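Long-range contacts in anopheles gambiae adenosine kinase (Anopheles gambiae, PDB 3LOO), which catalyses the ATP-dependent phosphorylation of adenosine to AMP, as a member of the pfkB family of carbohydrate kinases: residues A[25-30]-A[101-106]; A[127-132]-A[158-163]; A[234-239]-A[318-323]; A[300-305]-A[343-348]. All blocks are in the same frame, centred on the assembly; numbering follows the deposited sequence.

Contact 1. Residues A[25-30]-A[101-106]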
# COMPACT_ATOMS: atom_id res chain seq x y z
N MET A 25 -4.61 0.40 17.32
CA MET A 25 -3.21 0.83 17.39
C MET A 25 -2.67 1.42 16.06
O MET A 25 -1.77 2.29 16.06
CB MET A 25 -2.32 -0.32 17.83
CG MET A 25 -2.78 -0.94 19.17
SD MET A 25 -1.69 -2.23 19.69
CE MET A 25 -1.98 -3.56 18.60
N LEU A 26 -3.20 0.92 14.93
CA LEU A 26 -2.69 1.25 13.60
C LEU A 26 -3.83 1.90 12.82
O LEU A 26 -4.92 1.35 12.79
CB LEU A 26 -2.24 -0.03 12.91
CG LEU A 26 -1.95 0.04 11.40
CD1 LEU A 26 -0.82 1.04 11.09
CD2 LEU A 26 -1.58 -1.36 10.89
N VAL A 27 -3.61 3.09 12.26
CA VAL A 27 -4.54 3.59 11.26
C VAL A 27 -3.89 3.68 9.89
O VAL A 27 -2.75 4.11 9.77
CB VAL A 27 -5.40 4.84 11.63
CG1 VAL A 27 -5.32 5.25 13.06
CG2 VAL A 27 -5.28 6.01 10.60
N GLY A 28 -4.63 3.20 8.89
CA GLY A 28 -4.23 3.23 7.49
C GLY A 28 -5.19 4.09 6.71
O GLY A 28 -6.39 4.03 6.92
N LEU A 29 -4.67 4.91 5.80
CA LEU A 29 -5.50 5.70 4.91
C LEU A 29 -5.14 5.28 3.48
O LEU A 29 -3.97 5.23 3.15
CB LEU A 29 -5.17 7.19 5.04
CG LEU A 29 -5.59 8.01 6.26
CD1 LEU A 29 -4.93 7.51 7.47
CD2 LEU A 29 -5.09 9.47 6.00
N GLY A 30 -6.14 4.97 2.66
CA GLY A 30 -5.87 4.57 1.30
C GLY A 30 -7.13 4.53 0.44
O GLY A 30 -8.18 5.08 0.81
N ILE A 101 -7.33 0.03 11.97
CA ILE A 101 -8.45 0.80 11.45
C ILE A 101 -8.13 1.28 10.01
O ILE A 101 -7.02 1.77 9.77
CB ILE A 101 -8.70 2.05 12.32
CG1 ILE A 101 -9.13 1.62 13.75
CG2 ILE A 101 -9.79 2.91 11.70
CD1 ILE A 101 -9.01 2.78 14.72
N PHE A 102 -9.06 1.10 9.07
CA PHE A 102 -8.88 1.56 7.69
C PHE A 102 -9.81 2.75 7.36
O PHE A 102 -11.02 2.66 7.57
CB PHE A 102 -9.06 0.41 6.66
CG PHE A 102 -8.91 0.87 5.19
CD1 PHE A 102 -7.66 1.11 4.66
CD2 PHE A 102 -10.01 1.10 4.41
CE1 PHE A 102 -7.49 1.58 3.34
CE2 PHE A 102 -9.86 1.57 3.06
CZ PHE A 102 -8.59 1.81 2.54
N PHE A 103 -9.24 3.84 6.84
CA PHE A 103 -10.03 4.96 6.30
C PHE A 103 -9.84 5.05 4.78
O PHE A 103 -8.70 5.07 4.29
CB PHE A 103 -9.61 6.31 6.89
CG PHE A 103 -9.88 6.49 8.36
CD1 PHE A 103 -11.19 6.45 8.87
CD2 PHE A 103 -8.84 6.79 9.23
CE1 PHE A 103 -11.45 6.65 10.22
CE2 PHE A 103 -9.08 7.00 10.60
CZ PHE A 103 -10.41 6.93 11.08
N GLY A 104 -10.95 5.15 4.07
CA GLY A 104 -10.96 5.44 2.63
C GLY A 104 -12.42 5.55 2.22
O GLY A 104 -13.32 5.33 3.06
N CYS A 105 -12.66 5.89 0.96
CA CYS A 105 -14.02 6.12 0.45
C CYS A 105 -14.49 5.11 -0.59
O CYS A 105 -13.77 4.80 -1.58
CB CYS A 105 -14.15 7.56 -0.09
SG CYS A 105 -15.89 8.08 -0.43
N VAL A 106 -15.71 4.61 -0.38
CA VAL A 106 -16.32 3.60 -1.25
C VAL A 106 -17.66 4.16 -1.72
O VAL A 106 -18.11 5.21 -1.24
CB VAL A 106 -16.58 2.23 -0.54
CG1 VAL A 106 -15.25 1.51 -0.15
CG2 VAL A 106 -17.52 2.38 0.67
O HOH W 1 -10.29 6.66 -0.57
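Val27 sets its CG2 against the CD2 side of the Phe103 ring, 3.9 Å from Phe103 CD2, and its CB lies beside that of Ile101 on the same face of the sheet. Leu29 CD1 reaches the Phe103 ring at its edge, 4.3 Å from Phe103 CD2, while Ile101 CG2 sits over one face of that ring from within its own strand. Helix 168-176 packs on this side through Leu174 and Tyr173. The two parallel strands are joined by an unbroken ladder: Ile101 N to Leu26 O, Gly28 N to Ile101 O and Phe103 N to Gly28 O, each 2.9 Å, then Gly30 N to Phe103 O at 3.0 Å. On the other face Gly28 has no side chain, and Phe102, its CG anti to the backbone N (chi1 179°), runs its ring toward Gly30, CE1 coming 3.7 Å from Gly30 N. Val83, Gln84 and Leu87 of helix 82-94 pack against Phe102. The looser end follows Gly30, where a water donates to Gly30 O and accepts from Cys105 N. Direct bonds thus fix these two neighbouring parallel strands of the Rossmann-like kinase sheet, whereas past Gly30, on the side nearer the ligand, a single water carries the link.

Contact 2. Residues A[127-132]-A[158-163]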
# COMPACT_ATOMS: atom_id res chain seq x y z
N GLN A 127 -13.57 1.91 8.38
CA GLN A 127 -14.29 3.15 8.65
C GLN A 127 -14.42 3.92 7.35
O GLN A 127 -13.79 4.96 7.14
CB GLN A 127 -13.58 3.91 9.75
CG GLN A 127 -13.64 3.16 11.09
CD GLN A 127 -15.03 3.18 11.73
OE1 GLN A 127 -15.47 2.18 12.33
NE2 GLN A 127 -15.72 4.32 11.64
N TYR A 128 -15.18 3.32 6.43
CA TYR A 128 -15.36 3.87 5.08
C TYR A 128 -16.22 5.14 5.10
O TYR A 128 -17.29 5.15 5.71
CB TYR A 128 -16.07 2.88 4.14
CG TYR A 128 -15.33 1.61 3.73
CD1 TYR A 128 -13.92 1.53 3.65
CD2 TYR A 128 -16.07 0.48 3.40
CE1 TYR A 128 -13.30 0.31 3.25
CE2 TYR A 128 -15.45 -0.71 2.98
CZ TYR A 128 -14.08 -0.79 2.91
OH TYR A 128 -13.53 -2.02 2.51
N GLN A 129 -15.75 6.18 4.43
CA GLN A 129 -16.62 7.25 3.97
C GLN A 129 -17.46 6.70 2.79
O GLN A 129 -17.03 5.78 2.09
CB GLN A 129 -15.77 8.46 3.53
CG GLN A 129 -16.54 9.72 3.13
CD GLN A 129 -15.63 10.92 2.90
OE1 GLN A 129 -14.42 10.77 2.79
NE2 GLN A 129 -16.21 12.10 2.82
N ARG A 130 -18.66 7.23 2.60
CA ARG A 130 -19.59 6.73 1.59
C ARG A 130 -19.85 7.82 0.60
O ARG A 130 -20.19 8.94 0.97
CB ARG A 130 -20.94 6.31 2.21
CG ARG A 130 -20.87 5.12 3.11
CD ARG A 130 -20.53 3.98 2.27
NE ARG A 130 -20.33 2.79 3.06
CZ ARG A 130 -20.52 1.56 2.59
NH1 ARG A 130 -20.98 1.36 1.33
NH2 ARG A 130 -20.29 0.54 3.41
N SER A 131 -19.68 7.51 -0.68
CA SER A 131 -20.10 8.41 -1.75
C SER A 131 -21.44 7.93 -2.32
O SER A 131 -21.58 6.77 -2.75
CB SER A 131 -19.05 8.42 -2.85
OG SER A 131 -19.39 9.36 -3.86
N ALA A 132 -22.44 8.79 -2.36
CA ALA A 132 -23.69 8.39 -3.04
C ALA A 132 -23.63 8.67 -4.56
O ALA A 132 -24.46 8.12 -5.34
CB ALA A 132 -24.92 9.01 -2.40
N ASN A 158 -11.81 8.47 -4.86
CA ASN A 158 -11.49 9.88 -5.07
C ASN A 158 -12.43 10.85 -4.35
O ASN A 158 -12.12 12.04 -4.26
CB ASN A 158 -11.40 10.25 -6.56
CG ASN A 158 -10.20 11.12 -6.87
OD1 ASN A 158 -9.93 12.13 -6.18
ND2 ASN A 158 -9.46 10.74 -7.87
N ASP A 159 -13.55 10.37 -3.83
CA ASP A 159 -14.45 11.24 -3.09
C ASP A 159 -14.10 11.40 -1.62
O ASP A 159 -14.89 11.92 -0.87
CB ASP A 159 -15.91 10.78 -3.24
CG ASP A 159 -16.40 10.86 -4.70
OD1 ASP A 159 -15.73 11.52 -5.51
OD2 ASP A 159 -17.43 10.24 -5.04
N PHE A 160 -12.92 10.93 -1.19
CA PHE A 160 -12.53 11.04 0.20
C PHE A 160 -12.32 12.51 0.55
O PHE A 160 -11.71 13.24 -0.22
CB PHE A 160 -11.22 10.28 0.45
CG PHE A 160 -10.78 10.30 1.89
CD1 PHE A 160 -11.15 9.27 2.75
CD2 PHE A 160 -9.98 11.33 2.39
CE1 PHE A 160 -10.78 9.27 4.09
CE2 PHE A 160 -9.59 11.33 3.73
CZ PHE A 160 -9.98 10.29 4.57
N THR A 161 -12.79 12.93 1.72
CA THR A 161 -12.59 14.31 2.17
C THR A 161 -12.00 14.37 3.57
O THR A 161 -12.34 13.54 4.43
CB THR A 161 -13.88 15.15 2.15
OG1 THR A 161 -14.87 14.52 2.96
CG2 THR A 161 -14.39 15.32 0.78
N PRO A 162 -11.13 15.37 3.82
CA PRO A 162 -10.56 15.57 5.16
C PRO A 162 -11.61 15.60 6.26
O PRO A 162 -11.33 15.25 7.40
CB PRO A 162 -9.89 16.95 5.05
CG PRO A 162 -9.54 17.08 3.60
CD PRO A 162 -10.58 16.32 2.83
N GLU A 163 -12.83 16.00 5.91
CA GLU A 163 -13.91 16.11 6.86
C GLU A 163 -14.26 14.75 7.46
O GLU A 163 -14.63 14.68 8.62
CB GLU A 163 -15.17 16.76 6.24
CG GLU A 163 -15.03 17.43 4.82
CD GLU A 163 -13.93 18.49 4.70
OE1 GLU A 163 -13.94 19.47 5.48
OE2 GLU A 163 -13.05 18.34 3.82
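Gln129 grips Thr161 with both ends of its amide. Thr161 N donates to Gln129 OE1 over 2.9 Å, in the carbonyl plane and on a lone pair, and Gln129 NE2 donates to Thr161 OG1 over 2.8 Å, with the hydroxyl oxygen 11° out of the amide plane. The same OE1 rests 3.2 Å from Phe160 CA and 3.6 Å from Phe160 CD1. Two residues on, Ser131 OG donates to Asp159 OD2; the modelled separation of 2.5 Å is very short and doubtful as a measure of strength. The first torsions explain the reach: in Gln129 CG is anti to the backbone N (chi1 -175°) and the chain beyond is extended, which carries the amide straight out from the strand to the loop. Thr161 turns OG1 between its backbone N and carbonyl carbon (chi1 57°), bringing N-H and hydroxyl to the same amide. Farther out, Ser134 steadies the second pair, its N bonded to Ser131 OG and its OG to Asp159 OD2, while the Phe160 ring meets Phe186 edge-to-face and packs on helix 187-203. Strand 125-131, at the edge of the large sheet, is thereby tied to the loop before helix 168-176 by polar side chains and the Thr161 backbone N-H, the two amide bonds fixing the rotation of the Gln129 tip.

Contact 3. Residues A[234-239]-A[318-323]. With B4P (bis(adenosine)-5'-tetraphosphate), chain D.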
# COMPACT_ATOMS: atom_id res chain seq x y z
N VAL A 234 9.25 5.54 8.20
CA VAL A 234 9.54 4.33 7.40
C VAL A 234 8.97 4.54 5.98
O VAL A 234 7.78 4.87 5.81
CB VAL A 234 8.95 3.00 8.00
CG1 VAL A 234 9.45 1.79 7.22
CG2 VAL A 234 9.29 2.79 9.53
N LEU A 235 9.82 4.34 4.97
CA LEU A 235 9.40 4.36 3.57
C LEU A 235 9.62 2.95 2.96
O LEU A 235 10.73 2.43 3.01
CB LEU A 235 10.21 5.39 2.80
CG LEU A 235 9.95 5.43 1.28
CD1 LEU A 235 8.48 5.72 1.01
CD2 LEU A 235 10.88 6.44 0.50
N PHE A 236 8.56 2.37 2.43
CA PHE A 236 8.64 1.11 1.68
C PHE A 236 8.53 1.43 0.19
O PHE A 236 7.89 2.43 -0.20
CB PHE A 236 7.44 0.21 2.03
CG PHE A 236 7.29 -0.10 3.51
CD1 PHE A 236 7.95 -1.17 4.08
CD2 PHE A 236 6.43 0.67 4.32
CE1 PHE A 236 7.77 -1.50 5.46
CE2 PHE A 236 6.26 0.38 5.69
CZ PHE A 236 6.93 -0.71 6.25
N GLY A 237 9.12 0.58 -0.65
CA GLY A 237 8.90 0.68 -2.10
C GLY A 237 9.63 -0.44 -2.80
O GLY A 237 10.46 -1.13 -2.18
N ASN A 238 9.33 -0.67 -4.07
CA ASN A 238 10.09 -1.67 -4.79
C ASN A 238 11.25 -1.01 -5.58
O ASN A 238 11.44 0.21 -5.52
CB ASN A 238 9.19 -2.59 -5.64
CG ASN A 238 8.60 -1.88 -6.87
OD1 ASN A 238 9.07 -0.84 -7.27
ND2 ASN A 238 7.52 -2.44 -7.42
N GLU A 239 12.02 -1.80 -6.28
CA GLU A 239 13.24 -1.28 -6.90
C GLU A 239 12.90 -0.26 -7.99
O GLU A 239 13.60 0.73 -8.14
CB GLU A 239 14.07 -2.44 -7.46
CG GLU A 239 13.60 -3.01 -8.77
CD GLU A 239 12.89 -4.32 -8.57
OE1 GLU A 239 11.81 -4.35 -7.93
OE2 GLU A 239 13.45 -5.34 -9.04
N ALA A 318 1.40 -7.43 1.08
CA ALA A 318 1.50 -8.48 2.07
C ALA A 318 2.80 -8.42 2.83
O ALA A 318 2.83 -8.74 4.04
CB ALA A 318 1.41 -9.90 1.35
N PHE A 319 3.87 -8.05 2.13
CA PHE A 319 5.15 -7.81 2.78
C PHE A 319 4.96 -6.75 3.86
O PHE A 319 5.38 -6.93 5.00
CB PHE A 319 6.23 -7.35 1.81
CG PHE A 319 7.50 -6.95 2.51
CD1 PHE A 319 8.46 -7.90 2.85
CD2 PHE A 319 7.69 -5.62 2.88
CE1 PHE A 319 9.61 -7.54 3.55
CE2 PHE A 319 8.84 -5.25 3.60
CZ PHE A 319 9.80 -6.19 3.93
N VAL A 320 4.33 -5.64 3.50
CA VAL A 320 4.08 -4.57 4.49
C VAL A 320 3.14 -5.02 5.63
O VAL A 320 3.41 -4.73 6.79
CB VAL A 320 3.56 -3.26 3.85
CG1 VAL A 320 3.16 -2.21 4.95
CG2 VAL A 320 4.67 -2.62 2.97
N GLY A 321 2.06 -5.72 5.31
CA GLY A 321 1.20 -6.28 6.38
C GLY A 321 1.99 -7.13 7.39
O GLY A 321 1.76 -7.00 8.58
N GLY A 322 2.88 -8.00 6.92
CA GLY A 322 3.70 -8.86 7.80
C GLY A 322 4.60 -8.00 8.69
O GLY A 322 4.71 -8.24 9.89
N PHE A 323 5.24 -7.01 8.07
CA PHE A 323 6.09 -6.04 8.77
C PHE A 323 5.33 -5.33 9.88
O PHE A 323 5.82 -5.23 11.04
CB PHE A 323 6.67 -5.01 7.78
CG PHE A 323 7.56 -3.95 8.42
CD1 PHE A 323 8.95 -4.06 8.35
CD2 PHE A 323 7.00 -2.86 9.07
CE1 PHE A 323 9.79 -3.10 8.94
CE2 PHE A 323 7.82 -1.88 9.64
CZ PHE A 323 9.23 -2.00 9.58
PA B4P D . 0.97 -5.61 -7.18
O1A B4P D . 0.47 -7.04 -7.32
O2A B4P D . 1.27 -4.84 -8.46
O3A B4P D . 2.39 -5.73 -6.45
PB B4P D . 2.68 -4.99 -5.07
O1B B4P D . 1.89 -5.61 -3.92
O2B B4P D . 2.73 -3.47 -5.22
O3B B4P D . 4.17 -5.72 -5.16
PG B4P D . 5.62 -5.01 -5.22
O1G B4P D . 6.11 -4.84 -6.62
O2G B4P D . 5.51 -3.74 -4.41
O3G B4P D . 6.58 -6.02 -4.43
PD B4P D . 7.76 -6.98 -4.95
O1D B4P D . 7.35 -7.55 -6.26
O2D B4P D . 9.12 -6.35 -4.79
O5E B4P D . -0.02 -4.76 -6.20
C5E B4P D . -1.37 -5.03 -6.48
C4E B4P D . -2.34 -4.14 -5.75
O4E B4P D . -2.15 -2.76 -6.03
C3E B4P D . -3.72 -4.45 -6.27
O3E B4P D . -4.34 -5.23 -5.23
C2E B4P D . -4.40 -3.09 -6.40
O2E B4P D . -5.68 -2.99 -5.77
C1E B4P D . -3.38 -2.11 -5.81
N9A B4P D . -3.42 -0.83 -6.55
C8A B4P D . -3.08 -0.60 -7.86
N7A B4P D . -3.30 0.72 -8.12
C5A B4P D . -3.80 1.32 -7.00
C6A B4P D . -4.19 2.63 -6.65
N6A B4P D . -4.18 3.67 -7.54
N1A B4P D . -4.66 2.86 -5.40
C2A B4P D . -4.70 1.88 -4.47
N3A B4P D . -4.32 0.62 -4.77
C4A B4P D . -3.86 0.33 -6.01
O5F B4P D . 7.60 -8.16 -3.87
C5F B4P D . 7.45 -7.89 -2.48
C4F B4P D . 7.81 -9.18 -1.76
O4F B4P D . 7.13 -10.32 -2.31
C3F B4P D . 9.28 -9.53 -1.95
O3F B4P D . 10.08 -8.76 -1.06
C2F B4P D . 9.30 -11.02 -1.67
O2F B4P D . 9.35 -11.26 -0.24
C1F B4P D . 7.96 -11.49 -2.26
N9B B4P D . 8.22 -11.95 -3.66
C8B B4P D . 7.97 -11.25 -4.78
N7B B4P D . 8.35 -11.95 -5.88
C5B B4P D . 8.86 -13.13 -5.48
C6B B4P D . 9.42 -14.24 -6.12
N6B B4P D . 9.50 -14.25 -7.47
N1B B4P D . 9.85 -15.30 -5.37
C2B B4P D . 9.76 -15.29 -4.02
N3B B4P D . 9.24 -14.23 -3.34
C4B B4P D . 8.79 -13.13 -4.01
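Phe236 lays one face of its ring over Val320, whose CG2 stands 3.8 Å from the ring centroid and 17° off the normal in a CH-pi contact. Val234 CG1, from the same strand, occupies the opposite face, so the ring is sandwiched between two valine methyls. Its far edge points at the face of Phe323: CZ comes 3.5 Å from Phe323 CD2, the centroids lie 5.0 Å apart and the planes meet at 84°, a T-shaped pair. Phe319 approaches from the other end of the helical turn, its CE2 4.2 Å from Phe236 CD1. These are side chains of a sheet strand and of helix 315-328 laid over it, their short segments running nearly antiparallel, as expected where helices flank the parallel sheet of a pfkB-family kinase. Ile278 of the adjoining strand also touches Phe236, Phe319 and Phe323. At the strand's C-terminal end the chemistry turns polar. Asn238, with CG between its backbone N and carbonyl carbon (chi1 72°), is the N-cap of helix 239-248: OD1 accepts from Glu241 N, and ND2 donates to O1G of the bound bis(adenosine)-5'-tetraphosphate over 2.9 Å.

Contact 4. Residues A[300-305]-A[343-348]. With B4P (bis(adenosine)-5'-tetraphosphate), chain D.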
# COMPACT_ATOMS: atom_id res chain seq x y z
N PRO A 300 17.65 -12.10 2.38
CA PRO A 300 17.43 -12.97 1.23
C PRO A 300 16.03 -13.55 1.23
O PRO A 300 15.46 -13.75 2.29
CB PRO A 300 18.46 -14.11 1.43
CG PRO A 300 19.49 -13.52 2.36
CD PRO A 300 18.74 -12.58 3.25
N VAL A 301 15.48 -13.82 0.06
CA VAL A 301 14.17 -14.47 -0.05
C VAL A 301 14.31 -15.78 -0.83
O VAL A 301 15.07 -15.84 -1.78
CB VAL A 301 13.11 -13.53 -0.71
CG1 VAL A 301 13.75 -12.54 -1.59
CG2 VAL A 301 12.02 -14.30 -1.46
N GLN A 302 13.60 -16.83 -0.42
CA GLN A 302 13.54 -18.05 -1.24
C GLN A 302 12.74 -17.85 -2.52
O GLN A 302 11.51 -17.70 -2.48
CB GLN A 302 12.94 -19.22 -0.46
CG GLN A 302 13.42 -19.34 0.96
CD GLN A 302 13.01 -20.67 1.54
OE1 GLN A 302 12.34 -20.74 2.57
NE2 GLN A 302 13.39 -21.75 0.85
N LYS A 303 13.44 -17.84 -3.65
CA LYS A 303 12.81 -17.62 -4.94
C LYS A 303 11.71 -18.67 -5.14
O LYS A 303 11.95 -19.87 -5.04
CB LYS A 303 13.84 -17.70 -6.07
CG LYS A 303 13.23 -17.60 -7.47
CD LYS A 303 14.29 -17.30 -8.52
CE LYS A 303 13.67 -16.61 -9.74
NZ LYS A 303 12.82 -17.55 -10.53
N LEU A 304 10.50 -18.21 -5.41
CA LEU A 304 9.40 -19.12 -5.59
C LEU A 304 9.35 -19.69 -6.98
O LEU A 304 9.32 -18.95 -7.97
CB LEU A 304 8.06 -18.50 -5.17
CG LEU A 304 7.91 -18.64 -3.66
CD1 LEU A 304 6.89 -17.66 -3.11
CD2 LEU A 304 7.58 -20.10 -3.27
N ALA A 305 9.41 -21.02 -7.01
CA ALA A 305 9.22 -21.84 -8.19
C ALA A 305 7.79 -21.72 -8.69
O ALA A 305 7.56 -21.66 -9.90
CB ALA A 305 9.55 -23.29 -7.88
N ALA A 343 5.11 -13.53 4.89
CA ALA A 343 3.71 -13.25 4.54
C ALA A 343 3.52 -13.13 3.05
O ALA A 343 2.54 -13.66 2.48
CB ALA A 343 3.23 -11.98 5.24
N ALA A 344 4.43 -12.41 2.39
CA ALA A 344 4.40 -12.30 0.95
C ALA A 344 4.45 -13.70 0.32
O ALA A 344 3.69 -14.01 -0.59
CB ALA A 344 5.55 -11.46 0.48
N ARG A 345 5.32 -14.57 0.83
CA ARG A 345 5.47 -15.91 0.26
C ARG A 345 4.22 -16.80 0.47
O ARG A 345 3.87 -17.58 -0.42
CB ARG A 345 6.77 -16.56 0.76
CG ARG A 345 8.04 -15.77 0.30
CD ARG A 345 9.40 -16.50 0.59
NE ARG A 345 9.49 -17.80 -0.09
CZ ARG A 345 9.13 -18.97 0.46
NH1 ARG A 345 8.66 -19.02 1.70
NH2 ARG A 345 9.24 -20.09 -0.24
N GLU A 346 3.55 -16.65 1.63
CA GLU A 346 2.23 -17.28 1.88
C GLU A 346 1.15 -16.83 0.89
O GLU A 346 0.42 -17.66 0.33
CB GLU A 346 1.73 -16.98 3.30
CG GLU A 346 2.52 -17.60 4.43
CD GLU A 346 2.59 -19.10 4.36
OE1 GLU A 346 1.58 -19.74 4.02
OE2 GLU A 346 3.68 -19.64 4.64
N ILE A 347 1.07 -15.52 0.69
CA ILE A 347 0.08 -14.90 -0.19
C ILE A 347 0.31 -15.34 -1.65
O ILE A 347 -0.66 -15.53 -2.40
CB ILE A 347 0.09 -13.35 -0.03
CG1 ILE A 347 -0.73 -12.93 1.21
CG2 ILE A 347 -0.31 -12.61 -1.30
CD1 ILE A 347 -2.24 -13.14 1.09
N ILE A 348 1.58 -15.51 -2.04
CA ILE A 348 1.94 -15.98 -3.39
C ILE A 348 1.48 -17.43 -3.59
O ILE A 348 0.97 -17.78 -4.64
CB ILE A 348 3.48 -15.83 -3.69
CG1 ILE A 348 3.86 -14.36 -3.74
CG2 ILE A 348 3.87 -16.51 -5.02
CD1 ILE A 348 5.34 -14.05 -3.72
PA B4P D . 0.97 -5.61 -7.18
O1A B4P D . 0.47 -7.04 -7.32
O2A B4P D . 1.27 -4.84 -8.46
O3A B4P D . 2.39 -5.73 -6.45
PB B4P D . 2.68 -4.99 -5.07
O1B B4P D . 1.89 -5.61 -3.92
O2B B4P D . 2.73 -3.47 -5.22
O3B B4P D . 4.17 -5.72 -5.16
PG B4P D . 5.62 -5.01 -5.22
O1G B4P D . 6.11 -4.84 -6.62
O2G B4P D . 5.51 -3.74 -4.41
O3G B4P D . 6.58 -6.02 -4.43
PD B4P D . 7.76 -6.98 -4.95
O1D B4P D . 7.35 -7.55 -6.26
O2D B4P D . 9.12 -6.35 -4.79
O5E B4P D . -0.02 -4.76 -6.20
C5E B4P D . -1.37 -5.03 -6.48
C4E B4P D . -2.34 -4.14 -5.75
O4E B4P D . -2.15 -2.76 -6.03
C3E B4P D . -3.72 -4.45 -6.27
O3E B4P D . -4.34 -5.23 -5.23
C2E B4P D . -4.40 -3.09 -6.40
O2E B4P D . -5.68 -2.99 -5.77
C1E B4P D . -3.38 -2.11 -5.81
N9A B4P D . -3.42 -0.83 -6.55
C8A B4P D . -3.08 -0.60 -7.86
N7A B4P D . -3.30 0.72 -8.12
C5A B4P D . -3.80 1.32 -7.00
C6A B4P D . -4.19 2.63 -6.65
N6A B4P D . -4.18 3.67 -7.54
N1A B4P D . -4.66 2.86 -5.40
C2A B4P D . -4.70 1.88 -4.47
N3A B4P D . -4.32 0.62 -4.77
C4A B4P D . -3.86 0.33 -6.01
O5F B4P D . 7.60 -8.16 -3.87
C5F B4P D . 7.45 -7.89 -2.48
C4F B4P D . 7.81 -9.18 -1.76
O4F B4P D . 7.13 -10.32 -2.31
C3F B4P D . 9.28 -9.53 -1.95
O3F B4P D . 10.08 -8.76 -1.06
C2F B4P D . 9.30 -11.02 -1.67
O2F B4P D . 9.35 -11.26 -0.24
C1F B4P D . 7.96 -11.49 -2.26
N9B B4P D . 8.22 -11.95 -3.66
C8B B4P D . 7.97 -11.25 -4.78
N7B B4P D . 8.35 -11.95 -5.88
C5B B4P D . 8.86 -13.13 -5.48
C6B B4P D . 9.42 -14.24 -6.12
N6B B4P D . 9.50 -14.25 -7.47
N1B B4P D . 9.85 -15.30 -5.37
C2B B4P D . 9.76 -15.29 -4.02
N3B B4P D . 9.24 -14.23 -3.34
C4B B4P D . 8.79 -13.13 -4.01
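Arg345 leaves helix 333-350 with CB 4.0 Å from Leu304 CD1, and its CG is 4.1 Å from both Leu304 CD1 and N3B of the bound bis(adenosine)-5'-tetraphosphate. CD then comes 4.0 Å from Val301 CG2, and a bend at chi3 (61°) brings NE round to the loop. NE donates to Gln302 O over 3.1 Å, on a lone pair in the carbonyl plane, although the oxygen is tilted 19° from the guanidinium plane. Beyond it, the Gln302 amide stacks on the guanidinium, their planes 13° apart, with Gln302 CB also over a face of the group. NH2 ends 3.5 Å from Leu304 CD2. Leu304 continues the apolar side of the contact, CD1 touching Ile348 CG2 at 3.8 Å. Between loop and helix lies one adenine of the ligand: Leu304 N donates to its N1B over 3.0 Å, Val301 CG2 packs near N3B, and Ile348 CD1 sits 3.6 Å from N9B. Ala344 CB faces the attached ribose. The loop after strand 297-299 and helix 333-350 thus both line the pocket seen for this adenosine half of the ligand. Recognition of N1B by a backbone N-H, with apolar side chains around the ring, would suit an unprotonated adenine.

In the fold
From the N terminus, contact 1 brings strand 26-29 alongside strand 100-107, closing a loop that includes helix 82-94. Contact 2 follows in series: strand 125-131 pairs with strand 100-107, so the two touch through Phe102 O and Gln127 N, and its loop closes through strands 137-144 and 147-153. Contact 3 opens later in the same large sheet, at strand 234-238, and ends on helix 315-328. Contact 4 begins inside that span and ends beyond it, on helix 333-350, so these two cross; they meet where Ala318 packs on Ala343, Ala344 and Ile347. Both touch the ligand; contact 2 lies far from them, its centre about 35 Å from that of contact 4.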